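Local atomic coordinates of phosphoserine aminotransferase (Bacillus circulans, PDB entry 2C0R), a protein that catalyses the pyridoxal-phosphate-dependent, reversible conversion of 3-phosphohydroxypyruvate to phosphoserine, with glutamate as amino donor, in serine biosynthesis. Residues A144-T149 with V168-D173; D177-P182 with G259-V264; F302-E307 with G332-S337. The protein carries 1 engineered substitution. One frame throughout, in Å; residues are numbered along the deposited sequence.

Taken from the N terminus, the three contacts follow one another in series, and none nests in or crosses another. Interaction 1 closes an 18-residue excursion between two neighbouring parallel strands of the large mixed sheet, next to the cofactor. Almost at once the chain enters 177-182, the first half of interaction 2. That contact ties the loop after strand 170-173 to the start of helix 260-280, closing a 76-residue loop that takes in strands 190-194 and 205-210 and helices 227-232 and 242-257. Interaction 3 lies further on, in the small antiparallel sheet, and closes the loop that carries helix 307-319. Its centre is about 31 Å from that of interaction 1.

Interaction 1: A144-T149 with V168-D173; sequences AYLHLT and VPLIGD. With PLP (pyridoxal-5'-phosphate), chain C.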
loop_
_atom_site.group_PDB
_atom_site.type_symbol
_atom_site.label_atom_id
_atom_site.label_comp_id
_atom_site.label_asym_id
_atom_site.label_seq_id
_atom_site.Cartn_x
_atom_site.Cartn_y
_atom_site.Cartn_z
ATOM N N ALA A 144 26.984 10.745 1.415
ATOM C CA ALA A 144 25.781 11.305 0.842
ATOM C C ALA A 144 24.772 11.592 1.931
ATOM O O ALA A 144 23.910 12.443 1.865
ATOM C CB ALA A 144 25.186 10.329 -0.176
ATOM N N TYR A 145 24.885 10.745 2.967
ATOM C CA TYR A 145 23.918 10.801 4.065
ATOM C C TYR A 145 24.451 9.871 5.157
ATOM O O TYR A 145 25.354 9.095 4.891
ATOM C CB TYR A 145 22.506 10.369 3.724
ATOM C CG TYR A 145 22.275 9.016 3.119
ATOM C CD1 TYR A 145 22.179 7.855 3.891
ATOM C CD2 TYR A 145 22.147 8.877 1.738
ATOM C CE1 TYR A 145 21.977 6.620 3.285
ATOM C CE2 TYR A 145 21.921 7.649 1.133
ATOM C CZ TYR A 145 21.830 6.519 1.911
ATOM O OH TYR A 145 21.604 5.272 1.359
ATOM N N LEU A 146 23.861 10.007 6.340
ATOM C CA LEU A 146 24.091 9.048 7.406
ATOM C C LEU A 146 22.727 8.446 7.752
ATOM O O LEU A 146 21.845 9.248 8.083
ATOM C CB LEU A 146 24.718 9.668 8.658
ATOM C CG LEU A 146 24.805 8.684 9.844
ATOM C CD1 LEU A 146 25.904 7.663 9.621
ATOM C CD2 LEU A 146 25.009 9.435 11.142
ATOM N N HIS A 147 22.577 7.134 7.684
ATOM C CA HIS A 147 21.318 6.470 8.007
ATOM C C HIS A 147 21.469 5.732 9.349
ATOM O O HIS A 147 22.435 5.027 9.547
ATOM C CB HIS A 147 21.031 5.482 6.898
ATOM C CG HIS A 147 19.760 4.720 7.079
ATOM N ND1 HIS A 147 19.623 3.669 7.979
ATOM C CD2 HIS A 147 18.576 4.835 6.449
ATOM C CE1 HIS A 147 18.366 3.217 7.882
ATOM N NE2 HIS A 147 17.703 3.906 6.960
ATOM N N LEU A 148 20.508 5.967 10.222
ATOM C CA LEU A 148 20.418 5.166 11.437
ATOM C C LEU A 148 19.007 4.628 11.561
ATOM O O LEU A 148 18.064 5.120 10.922
ATOM C CB LEU A 148 20.848 5.979 12.656
ATOM C CG LEU A 148 20.121 7.269 13.013
ATOM C CD1 LEU A 148 18.795 7.075 13.725
ATOM C CD2 LEU A 148 20.987 8.137 13.943
ATOM N N THR A 149 18.908 3.653 12.417
ATOM C CA THR A 149 17.658 3.014 12.805
ATOM C C THR A 149 17.389 3.429 14.234
ATOM O O THR A 149 18.176 3.053 15.124
ATOM C CB THR A 149 17.831 1.489 12.673
ATOM O OG1 THR A 149 18.396 1.243 11.375
ATOM C CG2 THR A 149 16.516 0.759 12.774
ATOM N N VAL A 168 25.931 16.877 6.374
ATOM C CA VAL A 168 25.444 15.594 5.852
ATOM C C VAL A 168 24.045 15.303 6.337
ATOM O O VAL A 168 23.804 15.348 7.534
ATOM C CB VAL A 168 26.425 14.485 6.283
ATOM C CG1 VAL A 168 26.005 13.112 5.794
ATOM C CG2 VAL A 168 27.804 14.888 5.744
ATOM N N PRO A 169 23.115 15.025 5.427
ATOM C CA PRO A 169 21.769 14.717 5.893
ATOM C C PRO A 169 21.727 13.472 6.762
ATOM O O PRO A 169 22.212 12.399 6.400
ATOM C CB PRO A 169 21.011 14.388 4.608
ATOM C CG PRO A 169 21.802 14.911 3.470
ATOM C CD PRO A 169 23.219 14.992 3.957
ATOM N N LEU A 170 21.064 13.616 7.915
ATOM C CA LEU A 170 20.760 12.471 8.764
ATOM C C LEU A 170 19.402 11.898 8.386
ATOM O O LEU A 170 18.394 12.611 8.244
ATOM C CB LEU A 170 20.730 12.895 10.222
ATOM C CG LEU A 170 20.396 11.811 11.237
ATOM C CD1 LEU A 170 21.473 10.731 11.346
ATOM C CD2 LEU A 170 20.150 12.410 12.625
ATOM N N ILE A 171 19.394 10.578 8.219
ATOM C CA ILE A 171 18.177 9.853 7.814
ATOM C C ILE A 171 17.880 8.784 8.860
ATOM O O ILE A 171 18.780 8.047 9.255
ATOM C CB ILE A 171 18.368 9.239 6.427
ATOM C CG1 ILE A 171 18.646 10.369 5.428
ATOM C CG2 ILE A 171 17.176 8.380 6.023
ATOM C CD1 ILE A 171 18.794 9.862 3.996
ATOM N N GLY A 172 16.640 8.701 9.322
ATOM C CA GLY A 172 16.301 7.756 10.408
ATOM C C GLY A 172 15.123 6.870 9.994
ATOM O O GLY A 172 14.060 7.360 9.637
ATOM N N ASP A 173 15.378 5.574 10.109
ATOM C CA ASP A 173 14.273 4.624 10.073
ATOM C C ASP A 173 13.636 4.558 11.457
ATOM O O ASP A 173 14.189 3.934 12.343
ATOM C CB ASP A 173 14.819 3.247 9.696
ATOM C CG ASP A 173 13.764 2.157 9.693
ATOM O OD1 ASP A 173 12.581 2.429 9.990
ATOM O OD2 ASP A 173 14.129 1.008 9.359
HETATM N N1 PLP C . 12.439 -0.994 9.724
HETATM C C2 PLP C . 12.040 -1.288 10.993
HETATM C C2A PLP C . 12.801 -0.607 12.130
HETATM C C3 PLP C . 10.998 -2.137 11.218
HETATM O O3 PLP C . 10.551 -2.391 12.478
HETATM C C4 PLP C . 10.307 -2.639 10.127
HETATM C C4A PLP C . 9.133 -3.589 10.372
HETATM C C5 PLP C . 10.778 -2.394 8.855
HETATM C C6 PLP C . 11.784 -1.507 8.635
HETATM C C5A PLP C . 10.131 -3.077 7.642
HETATM O O4P PLP C . 8.866 -2.485 7.368
HETATM P P PLP C . 7.949 -2.974 6.159
HETATM O O1P PLP C . 6.815 -1.990 6.106
HETATM O O2P PLP C . 7.510 -4.366 6.561
HETATM O O3P PLP C . 8.812 -2.974 4.947
HETATM O O HOH W 1 16.808 0.476 9.230
#
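Leu146 and Leu148 each use both backbone N and O to hold segment 168-173 in a parallel ladder. Leu146 N donates to Pro169 O at 2.9 Å and Leu146 O accepts from Ile171 N; one step on, Leu148 N reaches Ile171 O, and Asp173 N donates to Leu148 O at 2.8 Å.

Apolar contacts follow on both faces. With CG anti to the backbone N (chi1 179°), Leu170 lays CD1 between its neighbours, 3.8 Å from Leu146 CD2 and 3.7 Å from Leu148 CD2. On the other face Ile171 spreads its branches: CG2 lies 3.8 Å from His147 CD2, while CD1 makes an off-centre CH-pi contact, 4.2 Å from the centroid of the Tyr145 ring. Tyr145 OH is hydrogen-bonded to Tyr97 OH, and His147 NE2 to Tyr192 OH.

The polar side-chain contacts between the segments gather at the C-terminal ends of the strands. One water joins Thr149 OG1 to Asp173 OD2, donating to the carboxylate. Asp173 OD2 also stands 2.6 Å from PLP N1, and its OD1 is hydrogen-bonded to Ser175. With an alanine at Asp173, the pyridine nitrogen and the bridging water would probably both lose their carboxylate partner. An aspartate facing the pyridine nitrogen from the end of a central-sheet strand is a hallmark of fold-type I PLP enzymes.

Interaction 2: D177-P182 with G259-V264; sequences DILSRP and GGLEGV
Arg181 and Leu261 have the nearest pair of CA atoms, 5.0 Å apart. Segment 177-182 is irregular and begins with a type II turn from Asp177 to Ser180, in which Leu179 takes the third position with a positive phi of 57°. Opposing it is the first turn of helix 260-280, directly after Gly259 closes helix 242-257 in a Schellman motif. No hydrogen bond joins the two segments.

Leu261 makes most of the helix's share of the contact. With CG anti to its carbonyl carbon (chi1 -59°), its two methyls touch the loop backbone at two points: CD2 lies 3.5 Å from Leu179 O and 3.7 Å from Leu179 CB, while CD1 turns to Arg181 O. Lower down the side chain, Leu261 CB packs 3.7 Å from Pro182 N. One helical turn on, Val264 CG2 comes within 3.6 Å of Leu179 O, a carbonyl that also accepts a hydrogen bond from Asn340. At the edge Glu262 bends at chi2 and crosses the proline ring at about a right angle, its OE2 3.8 Å from Pro182 CG.

The polar groups of the loop find their partners within the loop and in neighbouring loops, not in the helix segment. Asp177 O is gripped twice by Ser180, through N and through OG, the latter at 2.6 Å on a lone pair. Arg181 NH1 forms a 2.7 Å salt bridge with Asp177 OD2, which Gln158 also binds, and its NH2 bonds to Phe159 O. The loop is thus held by polar bonds of its own and to its surroundings, while the helix meets it mainly with methyl groups.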
loop_
_atom_site.group_PDB
_atom_site.type_symbol
_atom_site.label_atom_id
_atom_site.label_comp_id
_atom_site.label_asym_id
_atom_site.label_seq_id
_atom_site.Cartn_x
_atom_site.Cartn_y
_atom_site.Cartn_z
ATOM N N ASP A 177 9.317 3.336 16.281
ATOM C CA ASP A 177 9.166 4.254 17.431
ATOM C C ASP A 177 8.705 5.648 17.002
ATOM O O ASP A 177 8.628 6.570 17.818
ATOM C CB ASP A 177 10.402 4.335 18.313
ATOM C CG ASP A 177 11.573 5.127 17.745
ATOM O OD1 ASP A 177 11.471 5.690 16.650
ATOM O OD2 ASP A 177 12.599 5.160 18.457
ATOM N N ILE A 178 8.328 5.873 15.728
ATOM C CA ILE A 178 7.940 7.229 15.353
ATOM C C ILE A 178 6.709 7.666 16.102
ATOM O O ILE A 178 5.728 6.917 16.264
ATOM C CB ILE A 178 7.719 7.322 13.826
ATOM C CG1 ILE A 178 7.829 8.793 13.384
ATOM C CG2 ILE A 178 6.413 6.671 13.433
ATOM C CD1 ILE A 178 7.802 8.961 11.880
ATOM N N LEU A 179 6.718 8.898 16.561
ATOM C CA LEU A 179 5.656 9.495 17.385
ATOM C C LEU A 179 5.387 8.707 18.671
ATOM O O LEU A 179 4.283 8.732 19.191
ATOM C CB LEU A 179 4.354 9.696 16.583
ATOM C CG LEU A 179 4.496 10.374 15.238
ATOM C CD1 LEU A 179 3.084 10.643 14.669
ATOM C CD2 LEU A 179 5.288 11.682 15.292
ATOM N N SER A 180 6.464 8.113 19.203
ATOM C CA SER A 180 6.422 7.568 20.562
ATOM C C SER A 180 7.055 8.539 21.549
ATOM O O SER A 180 6.933 8.340 22.770
ATOM C CB SER A 180 7.175 6.249 20.657
ATOM O OG SER A 180 8.546 6.401 20.409
ATOM N N ARG A 181 7.713 9.566 21.031
ATOM C CA ARG A 181 8.524 10.414 21.886
ATOM C C ARG A 181 8.822 11.703 21.137
ATOM O O ARG A 181 8.915 11.655 19.915
ATOM C CB ARG A 181 9.845 9.732 22.302
ATOM C CG ARG A 181 10.657 9.127 21.179
ATOM C CD ARG A 181 12.169 9.075 21.371
ATOM N NE ARG A 181 12.726 8.297 20.245
ATOM C CZ ARG A 181 13.895 7.660 20.343
ATOM N NH1 ARG A 181 14.394 6.946 19.328
ATOM N NH2 ARG A 181 14.578 7.758 21.499
ATOM N N PRO A 182 8.985 12.806 21.827
ATOM C CA PRO A 182 9.430 14.024 21.145
ATOM C C PRO A 182 10.821 13.781 20.578
ATOM O O PRO A 182 11.674 13.073 21.097
ATOM C CB PRO A 182 9.520 15.064 22.259
ATOM C CG PRO A 182 8.679 14.514 23.368
ATOM C CD PRO A 182 8.786 13.005 23.276
ATOM N N GLY A 259 -2.257 13.562 24.999
ATOM C CA GLY A 259 -1.238 14.503 25.500
ATOM C C GLY A 259 -0.094 14.698 24.552
ATOM O O GLY A 259 0.996 15.137 24.951
ATOM N N GLY A 260 -0.265 14.341 23.295
ATOM C CA GLY A 260 0.762 14.438 22.285
ATOM C C GLY A 260 1.945 13.560 22.581
ATOM O O GLY A 260 1.850 12.544 23.288
ATOM N N LEU A 261 3.133 13.945 22.029
ATOM C CA LEU A 261 4.259 13.056 22.128
ATOM C C LEU A 261 4.780 12.983 23.551
ATOM O O LEU A 261 5.246 11.913 23.944
ATOM C CB LEU A 261 5.369 13.524 21.159
ATOM C CG LEU A 261 4.955 13.578 19.691
ATOM C CD1 LEU A 261 6.143 13.894 18.810
ATOM C CD2 LEU A 261 4.292 12.257 19.300
ATOM N N GLU A 262 4.680 14.067 24.299
ATOM C CA GLU A 262 5.070 13.985 25.713
ATOM C C GLU A 262 4.151 13.036 26.471
ATOM O O GLU A 262 4.596 12.278 27.321
ATOM C CB GLU A 262 5.013 15.358 26.382
ATOM C CG GLU A 262 6.138 16.273 25.993
ATOM C CD GLU A 262 7.462 16.005 26.658
ATOM O OE1 GLU A 262 7.538 15.040 27.451
ATOM O OE2 GLU A 262 8.385 16.801 26.359
ATOM N N GLY A 263 2.854 13.068 26.139
ATOM C CA GLY A 263 1.931 12.178 26.864
ATOM C C GLY A 263 2.179 10.721 26.525
ATOM O O GLY A 263 2.194 9.933 27.494
ATOM N N VAL A 264 2.343 10.352 25.249
ATOM C CA VAL A 264 2.536 8.959 24.917
ATOM C C VAL A 264 3.886 8.489 25.435
ATOM O O VAL A 264 4.031 7.354 25.905
ATOM C CB VAL A 264 2.374 8.614 23.417
ATOM C CG1 VAL A 264 0.896 8.817 23.039
ATOM C CG2 VAL A 264 3.294 9.421 22.531
#

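Interaction 3: F302-E307 with G332-S337; sequences FRLASE and GGLRAS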
loop_
_atom_site.group_PDB
_atom_site.type_symbol
_atom_site.label_atom_id
_atom_site.label_comp_id
_atom_site.label_asym_id
_atom_site.label_seq_id
_atom_site.Cartn_x
_atom_site.Cartn_y
_atom_site.Cartn_z
ATOM N N PHE A 302 13.678 -10.378 25.724
ATOM C CA PHE A 302 14.226 -11.100 26.873
ATOM C C PHE A 302 14.242 -12.602 26.584
ATOM O O PHE A 302 13.629 -13.085 25.635
ATOM C CB PHE A 302 13.450 -10.767 28.157
ATOM C CG PHE A 302 11.959 -11.056 28.155
ATOM C CD1 PHE A 302 11.499 -12.134 28.889
ATOM C CD2 PHE A 302 11.062 -10.293 27.448
ATOM C CE1 PHE A 302 10.145 -12.420 28.926
ATOM C CE2 PHE A 302 9.702 -10.576 27.489
ATOM C CZ PHE A 302 9.243 -11.658 28.234
ATOM N N ARG A 303 15.020 -13.296 27.447
ATOM C CA ARG A 303 15.228 -14.705 27.233
ATOM C C ARG A 303 15.003 -15.465 28.543
ATOM O O ARG A 303 15.158 -14.893 29.628
ATOM C CB ARG A 303 16.663 -15.032 26.824
ATOM C CG ARG A 303 17.329 -14.297 25.722
ATOM C CD ARG A 303 18.731 -14.862 25.547
ATOM N NE ARG A 303 19.316 -14.522 24.274
ATOM C CZ ARG A 303 18.975 -14.591 23.004
ATOM N NH1 ARG A 303 17.819 -15.070 22.569
ATOM N NH2 ARG A 303 19.843 -14.148 22.093
ATOM N N LEU A 304 14.679 -16.740 28.371
ATOM C CA LEU A 304 14.687 -17.663 29.514
ATOM C C LEU A 304 15.901 -18.577 29.372
ATOM O O LEU A 304 16.716 -18.355 28.494
ATOM C CB LEU A 304 13.403 -18.472 29.549
ATOM C CG LEU A 304 12.154 -17.720 30.017
ATOM C CD1 LEU A 304 11.751 -16.612 29.070
ATOM C CD2 LEU A 304 11.038 -18.758 30.134
ATOM N N ALA A 305 16.028 -19.589 30.222
ATOM C CA ALA A 305 17.263 -20.370 30.332
ATOM C C ALA A 305 17.436 -21.279 29.131
ATOM O O ALA A 305 18.561 -21.689 28.812
ATOM C CB ALA A 305 17.238 -21.194 31.600
ATOM N N SER A 306 16.328 -21.592 28.477
ATOM C CA SER A 306 16.426 -22.506 27.341
ATOM C C SER A 306 15.362 -22.205 26.301
ATOM O O SER A 306 14.339 -21.587 26.601
ATOM C CB SER A 306 16.234 -23.963 27.783
ATOM O OG SER A 306 14.884 -24.163 28.151
ATOM N N GLU A 307 15.636 -22.692 25.092
ATOM C CA GLU A 307 14.632 -22.493 24.069
ATOM C C GLU A 307 13.353 -23.260 24.366
ATOM O O GLU A 307 12.260 -22.847 23.960
ATOM C CB GLU A 307 15.206 -22.970 22.738
ATOM C CG GLU A 307 15.664 -21.815 21.865
ATOM C CD GLU A 307 15.963 -22.290 20.454
ATOM O OE1 GLU A 307 17.158 -22.521 20.180
ATOM O OE2 GLU A 307 15.009 -22.419 19.659
ATOM N N GLY A 332 15.303 -15.528 18.343
ATOM C CA GLY A 332 14.694 -16.297 19.421
ATOM C C GLY A 332 14.306 -15.433 20.601
ATOM O O GLY A 332 14.101 -14.231 20.462
ATOM N N GLY A 333 14.206 -16.040 21.779
ATOM C CA GLY A 333 13.772 -15.297 22.941
ATOM C C GLY A 333 12.306 -14.909 22.777
ATOM O O GLY A 333 11.534 -15.489 22.007
ATOM N N LEU A 334 11.953 -13.895 23.552
ATOM C CA LEU A 334 10.657 -13.284 23.650
ATOM C C LEU A 334 10.802 -11.797 23.358
ATOM O O LEU A 334 11.884 -11.201 23.491
ATOM C CB LEU A 334 10.048 -13.414 25.053
ATOM C CG LEU A 334 9.750 -14.821 25.570
ATOM C CD1 LEU A 334 8.864 -15.659 24.640
ATOM C CD2 LEU A 334 11.032 -15.599 25.839
ATOM N N ARG A 335 9.684 -11.246 22.920
ATOM C CA ARG A 335 9.661 -9.825 22.570
ATOM C C ARG A 335 8.256 -9.312 22.907
ATOM O O ARG A 335 7.290 -9.782 22.300
ATOM C CB ARG A 335 9.943 -9.599 21.094
ATOM C CG ARG A 335 9.808 -8.127 20.693
ATOM C CD ARG A 335 10.336 -7.896 19.269
ATOM N NE ARG A 335 9.651 -8.758 18.297
ATOM C CZ ARG A 335 9.723 -8.647 16.984
ATOM N NH1 ARG A 335 10.442 -7.676 16.399
ATOM N NH2 ARG A 335 9.065 -9.504 16.201
ATOM N N ALA A 336 8.170 -8.387 23.832
ATOM C CA ALA A 336 6.940 -7.715 24.173
ATOM C C ALA A 336 6.955 -6.364 23.455
ATOM O O ALA A 336 7.718 -5.499 23.870
ATOM C CB ALA A 336 6.821 -7.515 25.676
ATOM N N SER A 337 6.134 -6.266 22.418
ATOM C CA SER A 337 6.044 -4.999 21.685
ATOM C C SER A 337 4.954 -4.130 22.290
ATOM O O SER A 337 3.831 -4.637 22.477
ATOM C CB SER A 337 5.789 -5.311 20.207
ATOM O OG SER A 337 6.885 -6.035 19.661
#
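Phe302 and Leu334 form a hydrogen-bonded pair of the small antiparallel sheet, where strands 299-303 and 334-337 run side by side. The tight part lies on the face bearing these two side chains. Phe302 has CG between its backbone N and carbonyl carbon (chi1 58°), and the ring is thereby laid alongside the neighbouring strand. Leu334 CB sits over one ring face in a CH-pi contact, 3.7 Å from Phe302 CZ. Beyond it, Leu304 CD1 presses on Leu334 CD2 at 3.5 Å, closer than usual for two methyls. Helix 307-319 packs against Leu334, and helix 344-361 against Phe302 and Leu304.

The looser side belongs to Arg303, which is partly exposed. Its extended chain carries the guanidinium edge-on toward the glycines, but NH1 stops 3.8 Å from Gly333 N and bonds to Val331 O instead. Gly333 has a positive phi, and a CB on it would collide with Phe302 O.

The two backbone bonds of the pair differ in geometry. Leu334 N meets Phe302 O almost head-on at 2.8 Å, whereas Phe302 N approaches Leu334 O at 3.0 Å from above the carbonyl plane, 39° out of it.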